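Local coordinates for putative glyoxalase superfamily protein (Ralstonia eutropha, PDB 3IUZ), which probably acts as an iron(II)-dependent dioxygenase of the 2-oxoadipate dioxygenase/decarboxylase family, forming 2-hydroxyglutarate, at residues A[113-118]-A[127-132]; A[241-246]-A[305-310]. All coordinates share one frame; numbering follows the deposited sequence.

Interaction 1 (A[113-118]-A[127-132]); sequences RLNGNY and GRSYAH
N115 and G116 both face S129, a classic beta bulge that slips the register by one residue. S129 O takes a nearly straight bond from N115 N (2.6 Å, 174°) and a weak one from G116 N (3.5 Å), while S129 N bonds back to G116 O. The extra residue swings the N115 side chain toward the other strand, where its CB lies 4.0 Å from A131 CB, a methyl small enough to sit close against N115 CB and CG. G116 suits its place because S129 OG and Y118 OH occupy the space beside its CA. These strands form the hairpin 112-120/125-132; with strand 80-87, helix 101-110 and strand 141-147 they follow the beta-alpha-beta-beta-beta order of glyoxalase-type modules. S129 OG, held between its own N and carbonyl carbon (chi1 65°), lies in the plane of the Y118 ring at its edge, 3.6 Å from CE2. The same hydroxyl and N115 ND2 both donate to one water, and Y118 OH bonds to F325 N. On the other face of the sheet L114 CD1 touches R128 CB and the ring of Y130, 3.7 Å from Y130 CZ; Y130 OH is held by E100. N117 runs beside R128; tentatively, in one of its two conformers, a water donates to N117 OD1 while accepting, in the guanidinium plane, from R128 NE (2.9 Å). R128 NH1 forms a salt bridge with E146.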
loop_
_atom_site.group_PDB
_atom_site.type_symbol
_atom_site.label_atom_id
_atom_site.label_comp_id
_atom_site.label_asym_id
_atom_site.label_seq_id
_atom_site.Cartn_x
_atom_site.Cartn_y
_atom_site.Cartn_z
ATOM N N ARG A 113 -5.748 -9.392 -10.430
ATOM C CA ARG A 113 -6.613 -8.968 -11.503
ATOM C C ARG A 113 -7.383 -7.765 -11.049
ATOM O O ARG A 113 -7.738 -7.652 -9.883
ATOM C CB ARG A 113 -7.644 -10.040 -11.815
ATOM C CG ARG A 113 -7.034 -11.309 -12.339
ATOM C CD ARG A 113 -8.121 -12.365 -12.498
ATOM N NE ARG A 113 -7.558 -13.585 -13.056
ATOM C CZ ARG A 113 -8.076 -14.805 -12.886
ATOM N NH1 ARG A 113 -9.168 -14.983 -12.140
ATOM N NH2 ARG A 113 -7.485 -15.864 -13.453
ATOM N N LEU A 114 -7.677 -6.875 -11.981
ATOM C CA LEU A 114 -8.554 -5.744 -11.727
ATOM C C LEU A 114 -9.853 -6.246 -11.146
ATOM O O LEU A 114 -10.474 -7.167 -11.685
ATOM C CB LEU A 114 -8.817 -4.980 -13.032
ATOM C CG LEU A 114 -9.711 -3.760 -12.931
ATOM C CD1 LEU A 114 -9.015 -2.647 -12.132
ATOM C CD2 LEU A 114 -10.110 -3.364 -14.370
ATOM N N ASN A 115 -10.259 -5.671 -10.029
ATOM C CA ASN A 115 -11.511 -6.076 -9.405
ATOM C C ASN A 115 -12.568 -4.962 -9.299
ATOM O O ASN A 115 -13.662 -5.229 -8.863
ATOM C CB ASN A 115 -11.213 -6.660 -8.029
ATOM C CG ASN A 115 -12.327 -7.525 -7.492
ATOM O OD1 ASN A 115 -12.813 -8.392 -8.187
ATOM N ND2 ASN A 115 -12.689 -7.329 -6.218
ATOM N N GLY A 116 -12.238 -3.728 -9.662
ATOM C CA GLY A 116 -13.183 -2.627 -9.494
ATOM C C GLY A 116 -12.577 -1.323 -9.987
ATOM O O GLY A 116 -11.364 -1.119 -9.884
ATOM N N ASN A 117 -13.450 -0.486 -10.531
ATOM C CA ASN A 117 -13.081 0.815 -11.045
ATOM C C ASN A 117 -13.868 1.859 -10.279
ATOM O O ASN A 117 -15.104 1.806 -10.231
ATOM C CB ASN A 117 -13.400 0.915 -12.531
ATOM C CG ASN A 117 -12.971 2.242 -13.128
ATOM O OD1 ASN A 117 -11.786 2.553 -13.190
ATOM N ND2 ASN A 117 -13.941 3.032 -13.561
ATOM N N TYR A 118 -13.150 2.783 -9.646
ATOM C CA TYR A 118 -13.772 3.766 -8.774
ATOM C C TYR A 118 -13.311 5.181 -9.093
ATOM O O TYR A 118 -12.296 5.612 -8.577
ATOM C CB TYR A 118 -13.399 3.453 -7.333
ATOM C CG TYR A 118 -13.781 2.057 -6.963
ATOM C CD1 TYR A 118 -15.098 1.745 -6.665
ATOM C CD2 TYR A 118 -12.841 1.022 -6.998
ATOM C CE1 TYR A 118 -15.466 0.446 -6.371
ATOM C CE2 TYR A 118 -13.189 -0.274 -6.695
ATOM C CZ TYR A 118 -14.509 -0.553 -6.369
ATOM O OH TYR A 118 -14.873 -1.833 -6.058
ATOM N N GLY A 127 -9.507 5.600 -8.896
ATOM C CA GLY A 127 -9.069 4.467 -8.099
ATOM C C GLY A 127 -9.487 3.148 -8.704
ATOM O O GLY A 127 -10.545 3.066 -9.328
ATOM N N ARG A 128 -8.634 2.143 -8.546
ATOM C CA ARG A 128 -8.909 0.781 -9.046
ATOM C C ARG A 128 -8.474 -0.225 -8.003
ATOM O O ARG A 128 -7.422 -0.081 -7.374
ATOM C CB ARG A 128 -8.159 0.527 -10.343
ATOM C CG ARG A 128 -8.590 1.414 -11.471
ATOM C CD ARG A 128 -7.926 1.093 -12.818
ATOM N NE ARG A 128 -8.321 2.024 -13.910
ATOM C CZ ARG A 128 -7.770 3.211 -14.161
ATOM N NH1 ARG A 128 -6.828 3.716 -13.379
ATOM N NH2 ARG A 128 -8.178 3.917 -15.209
ATOM N N SER A 129 -9.256 -1.268 -7.814
ATOM C CA SER A 129 -8.865 -2.326 -6.895
ATOM C C SER A 129 -8.385 -3.557 -7.655
ATOM O O SER A 129 -8.861 -3.839 -8.777
ATOM C CB SER A 129 -10.025 -2.682 -5.985
ATOM O OG SER A 129 -11.082 -3.240 -6.764
ATOM N N TYR A 130 -7.423 -4.236 -7.043
ATOM C CA TYR A 130 -6.769 -5.464 -7.550
ATOM C C TYR A 130 -6.897 -6.564 -6.508
ATOM O O TYR A 130 -6.451 -6.421 -5.358
ATOM C CB TYR A 130 -5.272 -5.178 -7.873
ATOM C CG TYR A 130 -5.211 -4.317 -9.079
ATOM C CD1 TYR A 130 -5.342 -4.883 -10.338
ATOM C CD2 TYR A 130 -5.258 -2.913 -8.965
ATOM C CE1 TYR A 130 -5.370 -4.090 -11.498
ATOM C CE2 TYR A 130 -5.309 -2.107 -10.082
ATOM C CZ TYR A 130 -5.366 -2.694 -11.356
ATOM O OH TYR A 130 -5.457 -1.892 -12.455
ATOM N N ALA A 131 -7.487 -7.689 -6.917
ATOM C CA ALA A 131 -7.638 -8.850 -6.042
ATOM C C ALA A 131 -6.878 -10.006 -6.605
ATOM O O ALA A 131 -6.816 -10.197 -7.824
ATOM C CB ALA A 131 -9.143 -9.262 -5.887
ATOM N N HIS A 132 -6.377 -10.827 -5.709
ATOM C CA HIS A 132 -5.567 -11.962 -6.112
ATOM C C HIS A 132 -6.403 -13.126 -6.618
ATOM O O HIS A 132 -7.311 -13.621 -5.923
ATOM C CB HIS A 132 -4.633 -12.398 -4.995
ATOM C CG HIS A 132 -3.469 -13.156 -5.510
ATOM N ND1 HIS A 132 -3.557 -14.494 -5.826
ATOM C CD2 HIS A 132 -2.208 -12.765 -5.839
ATOM C CE1 HIS A 132 -2.399 -14.899 -6.330
ATOM N NE2 HIS A 132 -1.548 -13.879 -6.317
HETATM O O HOH W 1 -12.702 -4.572 -5.296
HETATM O O HOH W 2 -10.513 0.705 -15.268
#

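Interaction 2 (A[241-246]-A[305-310]); sequences DRVDDV and FITRDR
With chi1 at -72°, T307 OG1 lies beside its own backbone N, turned toward V243, whereas a bend at chi3 (-54°) in R242 carries its guanidinium across the extended chain of R308. In one of two T307 conformers, OG1 donates to V243 O (2.7 Å) from well above the carbonyl plane and accepts a weak bond from V246 N, the first residue of helix 246-252. Threonine probably suits this point because its hydroxyl can give to a carbonyl and receive from an amide. V243 O takes a second bond from a water that accepts from R308 N (2.8 Å). Before this junction, strands 238-242 and 293-306 run parallel: I306 N bonds to D241 O, and V243 N to I306 O (2.8 Å), nearly in line with the carbonyl bond. Apolar groups fill the side toward the helix, where F305 CD1 meets V243 CG1 (3.9 Å) and F305 CB meets V246 CG1, with L249 beyond. D241 lies alongside the F305 ring, its OD2 bonded to Y303 OH. I306 CD1 covers one face of the R308 guanidinium. The two guanidiniums stand perpendicular, R242 NH2 being 4.2 Å from R308 NE. R308 NH1 is held by the D322 and G324 carbonyls and R242 NH1 by E137 O, helping set how they cross. Both arginines donate through NE to D81 OD1, whose single negative charge probably offsets part of their repulsion.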
loop_
_atom_site.group_PDB
_atom_site.type_symbol
_atom_site.label_atom_id
_atom_site.label_comp_id
_atom_site.label_asym_id
_atom_site.label_seq_id
_atom_site.Cartn_x
_atom_site.Cartn_y
_atom_site.Cartn_z
ATOM N N ASP A 241 -7.529 -3.027 7.989
ATOM C CA ASP A 241 -7.596 -4.230 8.827
ATOM C C ASP A 241 -9.066 -4.589 8.818
ATOM O O ASP A 241 -9.911 -3.745 9.146
ATOM C CB ASP A 241 -7.073 -3.868 10.227
ATOM C CG ASP A 241 -7.108 -4.999 11.237
ATOM O OD1 ASP A 241 -7.633 -6.109 10.962
ATOM O OD2 ASP A 241 -6.570 -4.763 12.362
ATOM N N ARG A 242 -9.359 -5.827 8.419
ATOM C CA ARG A 242 -10.734 -6.290 8.291
ATOM C C ARG A 242 -11.218 -6.849 9.630
ATOM O O ARG A 242 -10.688 -7.871 10.114
ATOM C CB ARG A 242 -10.876 -7.355 7.194
ATOM C CG ARG A 242 -12.324 -7.745 6.946
ATOM C CD ARG A 242 -12.422 -8.951 5.969
ATOM N NE ARG A 242 -11.696 -8.677 4.717
ATOM C CZ ARG A 242 -11.419 -9.572 3.791
ATOM N NH1 ARG A 242 -11.740 -10.847 3.987
ATOM N NH2 ARG A 242 -10.806 -9.205 2.662
ATOM N N VAL A 243 -12.204 -6.177 10.223
ATOM C CA VAL A 243 -12.689 -6.490 11.569
ATOM C C VAL A 243 -14.167 -6.796 11.523
ATOM O O VAL A 243 -14.874 -6.474 10.540
ATOM C CB VAL A 243 -12.387 -5.341 12.598
ATOM C CG1 VAL A 243 -10.854 -5.113 12.720
ATOM C CG2 VAL A 243 -13.084 -4.003 12.188
ATOM N N ASP A 244 -14.653 -7.438 12.595
ATOM C CA ASP A 244 -16.058 -7.840 12.672
ATOM C C ASP A 244 -16.983 -6.668 12.782
ATOM O O ASP A 244 -18.115 -6.744 12.302
ATOM C CB ASP A 244 -16.333 -8.694 13.911
ATOM C CG ASP A 244 -15.700 -10.078 13.843
ATOM O OD1 ASP A 244 -15.450 -10.605 12.725
ATOM O OD2 ASP A 244 -15.475 -10.636 14.943
ATOM N N ASP A 245 -16.552 -5.604 13.460
ATOM C CA ASP A 245 -17.438 -4.493 13.755
ATOM C C ASP A 245 -16.720 -3.172 13.929
ATOM O O ASP A 245 -16.210 -2.868 15.007
ATOM C CB ASP A 245 -18.277 -4.781 15.033
ATOM C CG ASP A 245 -19.134 -3.572 15.479
ATOM O OD1 ASP A 245 -19.523 -2.697 14.680
ATOM O OD2 ASP A 245 -19.403 -3.481 16.676
ATOM N N VAL A 246 -16.729 -2.341 12.890
ATOM C CA VAL A 246 -15.981 -1.111 12.953
ATOM C C VAL A 246 -16.584 -0.156 13.951
ATOM O O VAL A 246 -15.855 0.692 14.474
ATOM C CB VAL A 246 -15.842 -0.332 11.580
ATOM C CG1 VAL A 246 -14.911 -1.032 10.672
ATOM C CG2 VAL A 246 -17.211 -0.068 10.955
ATOM N N PHE A 305 -9.740 0.647 9.402
ATOM C CA PHE A 305 -10.532 -0.523 9.703
ATOM C C PHE A 305 -11.683 -0.641 8.708
ATOM O O PHE A 305 -12.256 0.363 8.270
ATOM C CB PHE A 305 -11.141 -0.423 11.092
ATOM C CG PHE A 305 -10.138 -0.346 12.176
ATOM C CD1 PHE A 305 -9.447 -1.455 12.581
ATOM C CD2 PHE A 305 -9.852 0.856 12.779
ATOM C CE1 PHE A 305 -8.492 -1.392 13.587
ATOM C CE2 PHE A 305 -8.900 0.895 13.810
ATOM C CZ PHE A 305 -8.235 -0.238 14.187
ATOM N N ILE A 306 -12.056 -1.888 8.409
ATOM C CA ILE A 306 -13.128 -2.130 7.459
ATOM C C ILE A 306 -13.910 -3.341 7.933
ATOM O O ILE A 306 -13.332 -4.279 8.472
ATOM C CB ILE A 306 -12.575 -2.391 6.046
ATOM C CG1 ILE A 306 -13.703 -2.387 4.989
ATOM C CG2 ILE A 306 -11.751 -3.684 6.002
ATOM C CD1 ILE A 306 -13.121 -2.092 3.533
ATOM N N THR A 307 -15.226 -3.279 7.763
ATOM C CA THR A 307 -16.085 -4.448 7.900
ATOM C C THR A 307 -16.758 -4.723 6.530
ATOM O O THR A 307 -17.247 -3.794 5.857
ATOM C CB THR A 307 -17.136 -4.268 9.039
ATOM O OG1 THR A 307 -16.485 -4.346 10.309
ATOM C CG2 THR A 307 -18.212 -5.352 8.984
ATOM N N ARG A 308 -16.743 -5.973 6.105
ATOM C CA ARG A 308 -17.299 -6.347 4.803
ATOM C C ARG A 308 -18.335 -7.424 5.079
ATOM O O ARG A 308 -17.996 -8.512 5.544
ATOM C CB ARG A 308 -16.242 -6.907 3.867
ATOM C CG ARG A 308 -15.211 -5.956 3.437
ATOM C CD ARG A 308 -14.191 -6.700 2.555
ATOM N NE ARG A 308 -13.171 -5.802 2.035
ATOM C CZ ARG A 308 -13.377 -4.849 1.140
ATOM N NH1 ARG A 308 -14.575 -4.649 0.566
ATOM N NH2 ARG A 308 -12.342 -4.121 0.763
ATOM N N ASP A 309 -19.584 -7.112 4.779
ATOM C CA ASP A 309 -20.641 -8.073 4.929
ATOM C C ASP A 309 -20.441 -9.226 3.945
ATOM O O ASP A 309 -19.916 -9.039 2.837
ATOM C CB ASP A 309 -21.987 -7.420 4.644
ATOM C CG ASP A 309 -22.513 -6.613 5.802
ATOM O OD1 ASP A 309 -21.828 -6.488 6.843
ATOM O OD2 ASP A 309 -23.639 -6.088 5.625
ATOM N N ARG A 310 -20.885 -10.404 4.352
ATOM C CA ARG A 310 -20.865 -11.583 3.483
ATOM C C ARG A 310 -22.184 -11.682 2.719
ATOM O O ARG A 310 -23.226 -11.262 3.225
ATOM C CB ARG A 310 -20.600 -12.844 4.324
HETATM O O HOH W 3 -15.737 -7.744 8.051
#

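Overall arrangement
Both interactions belong to one mixed sheet, yet they lie about 19 Å apart between centres, with nearest atoms about 7 Å apart and no touch. Interaction 1 joins sequence neighbours in an antiparallel hairpin; interaction 2 brings together segments 59 residues apart at their nearest ends, whose strands run parallel. Strand 80-87 connects them: it pairs with 141-147, which flanks the hairpin, and with 238-242. Interaction 1 is partly buried, and its side chains exchange polar contacts largely through waters. Interaction 2 is mostly buried, and combines apolar packing with paired arginines on D81. F325 serves both, bonding to Y118 through its backbone and forming a cation-pi contact with R308.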